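Side-chain contact in allergen Aed a 2 (Aedes aegypti, PDB 3DXL), which is a mosquito salivary protein that modulates blood feeding by binding and sequestering host biogenic amines and leukotrienes: residues Asp231-Ser234 with Lys235-Ser238. Sequence-based numbering, arbitrary orientation.
Sequences DCKS and KEPS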
ATOM      1  N   ASP A 231     -13.518 -20.411   3.435  0.50 17.52           N
ATOM      2  CA  ASP A 231     -13.390 -21.682   2.723  0.50 18.14           C
ATOM      3  C   ASP A 231     -12.062 -21.777   1.968  0.50 17.82           C
ATOM      4  O   ASP A 231     -11.390 -22.803   2.028  0.50 18.03           O
ATOM      5  CB  ASP A 231     -14.572 -21.903   1.775  0.50 18.63           C
ATOM      6  CG  ASP A 231     -15.776 -22.529   2.467  0.50 20.01           C
ATOM      7  OD1 ASP A 231     -15.866 -22.470   3.713  0.50 21.79           O
ATOM      8  OD2 ASP A 231     -16.636 -23.090   1.756  0.50 21.96           O
ATOM      9  N   CYS A 232     -11.678 -20.701   1.281  1.00 17.49           N
ATOM     10  CA  CYS A 232     -10.390 -20.655   0.569  1.00 17.72           C
ATOM     11  C   CYS A 232      -9.224 -20.844   1.542  1.00 17.79           C
ATOM     12  O   CYS A 232      -8.264 -21.558   1.239  1.00 17.21           O
ATOM     13  CB  CYS A 232     -10.199 -19.325  -0.177  1.00 17.40           C
ATOM     14  SG  CYS A 232     -11.404 -18.931  -1.480  1.00 18.63           S
ATOM     15  N   LYS A 233      -9.324 -20.202   2.710  1.00 18.38           N
ATOM     16  CA  LYS A 233      -8.293 -20.299   3.744  1.00 19.57           C
ATOM     17  C   LYS A 233      -8.201 -21.708   4.313  1.00 20.09           C
ATOM     18  O   LYS A 233      -7.112 -22.171   4.632  1.00 20.33           O
ATOM     19  CB  LYS A 233      -8.523 -19.273   4.861  1.00 19.57           C
ATOM     20  CG  LYS A 233      -7.434 -19.285   5.932  1.00 21.28           C
ATOM     21  CD  LYS A 233      -7.163 -17.905   6.517  1.00 23.43           C
ATOM     22  CE  LYS A 233      -5.789 -17.861   7.180  1.00 24.37           C
ATOM     23  NZ  LYS A 233      -5.512 -19.042   8.049  1.00 26.86           N
ATOM     24  N   SER A 234      -9.343 -22.386   4.420  1.00 21.06           N
ATOM     25  CA  SER A 234      -9.380 -23.765   4.919  1.00 22.11           C
ATOM     26  C   SER A 234      -8.642 -24.734   3.989  1.00 22.53           C
ATOM     27  O   SER A 234      -8.262 -25.833   4.407  1.00 22.92           O
ATOM     28  CB  SER A 234     -10.822 -24.227   5.169  1.00 22.26           C
ATOM     29  OG  SER A 234     -11.478 -24.570   3.960  1.00 23.65           O
ATOM     30  N   LYS A 235      -8.429 -24.308   2.742  1.00 22.94           N
ATOM     31  CA  LYS A 235      -7.720 -25.100   1.734  1.00 23.53           C
ATOM     32  C   LYS A 235      -6.426 -24.429   1.260  1.00 23.39           C
ATOM     33  O   LYS A 235      -5.887 -24.759   0.203  1.00 23.37           O
ATOM     34  CB  LYS A 235      -8.644 -25.400   0.550  1.00 24.15           C
ATOM     35  CG  LYS A 235      -9.682 -26.480   0.841  1.00 25.74           C
ATOM     36  CD  LYS A 235     -10.759 -26.541  -0.230  1.00 27.65           C
ATOM     37  CE  LYS A 235     -11.824 -25.480  -0.005  1.00 28.86           C
ATOM     38  NZ  LYS A 235     -12.962 -25.608  -0.962  1.00 29.39           N
ATOM     39  N   GLU A 236      -5.932 -23.490   2.061  1.00 23.08           N
ATOM     40  CA  GLU A 236      -4.682 -22.795   1.799  1.00 23.06           C
ATOM     41  C   GLU A 236      -3.539 -23.780   1.558  1.00 22.83           C
ATOM     42  O   GLU A 236      -3.369 -24.720   2.342  1.00 23.04           O
ATOM     43  CB  GLU A 236      -4.349 -21.940   3.016  1.00 23.46           C
ATOM     44  CG  GLU A 236      -3.537 -20.725   2.736  1.00 23.05           C
ATOM     45  CD  GLU A 236      -3.349 -19.898   3.979  1.00 22.58           C
ATOM     46  OE1 GLU A 236      -2.664 -20.371   4.917  1.00 24.52           O
ATOM     47  OE2 GLU A 236      -3.875 -18.770   4.020  1.00 20.95           O
ATOM     48  N   PRO A 237      -2.747 -23.571   0.486  1.00 22.59           N
ATOM     49  CA  PRO A 237      -1.576 -24.418   0.245  1.00 22.52           C
ATOM     50  C   PRO A 237      -0.463 -24.152   1.258  1.00 22.51           C
ATOM     51  O   PRO A 237      -0.418 -23.074   1.864  1.00 22.61           O
ATOM     52  CB  PRO A 237      -1.129 -24.010  -1.161  1.00 22.60           C
ATOM     53  CG  PRO A 237      -1.607 -22.613  -1.309  1.00 22.34           C
ATOM     54  CD  PRO A 237      -2.900 -22.542  -0.560  1.00 22.66           C
ATOM     55  N   SER A 238       0.413 -25.135   1.437  1.00 22.44           N
ATOM     56  CA  SER A 238       1.492 -25.036   2.416  1.00 22.42           C
ATOM     57  C   SER A 238       2.718 -24.298   1.880  1.00 21.88           C
ATOM     58  O   SER A 238       3.451 -23.696   2.660  1.00 22.01           O
ATOM     59  CB  SER A 238       1.875 -26.423   2.939  1.00 22.87           C
ATOM     60  OG  SER A 238       2.254 -27.278   1.874  1.00 24.54           O
TER
HETATM   61  O   HOH W   1      -5.134 -25.574   4.251  1.00 37.93           O
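The C-terminal end of helix 223-234, where K235 and E236 lead the chain into the loop before helix 243-253, tightens into i to i+3 bonding. K235 N donates to C232 O at 3.1 Å, and its link to D231 O, the i to i+4 acceptor, is weak. The straighter bond is E236 N to K233 O, also 3.1 Å long, with an N-H...O angle of 161°. From E236 the chain then turns extended into P237.

S234 OG and the K235 side chain both come to D231 O. Set between its own backbone N and carbonyl carbon by a chi1 of 78°, S234 OG turns back to donate to D231 O at 2.6 Å. K235, bent at chi3 (-82°), folds over the same oxygen, its CE 3.4 Å from D231 O.

This end of the helix belongs to the C-terminal odorant-binding-protein-like domain of the D7 protein, in which the disulfide C232-C250 ties it to helix 243-253. Y247 of that helix hydrogen-bonds E236 OE2, and H246 NE2 hydrogen-bonds C232 O, which also accepts K235 N. K233 runs alongside E236 in the same direction, its CE 3.8 Å from E236 OE2; at 4.4 Å from E236 OE2, K233 NZ is beyond salt-bridge range, so any attraction is probably modest. Across the turn, a water donates to E236 O at 2.7 Å and weakly to S234 O, bridging the two carbonyls.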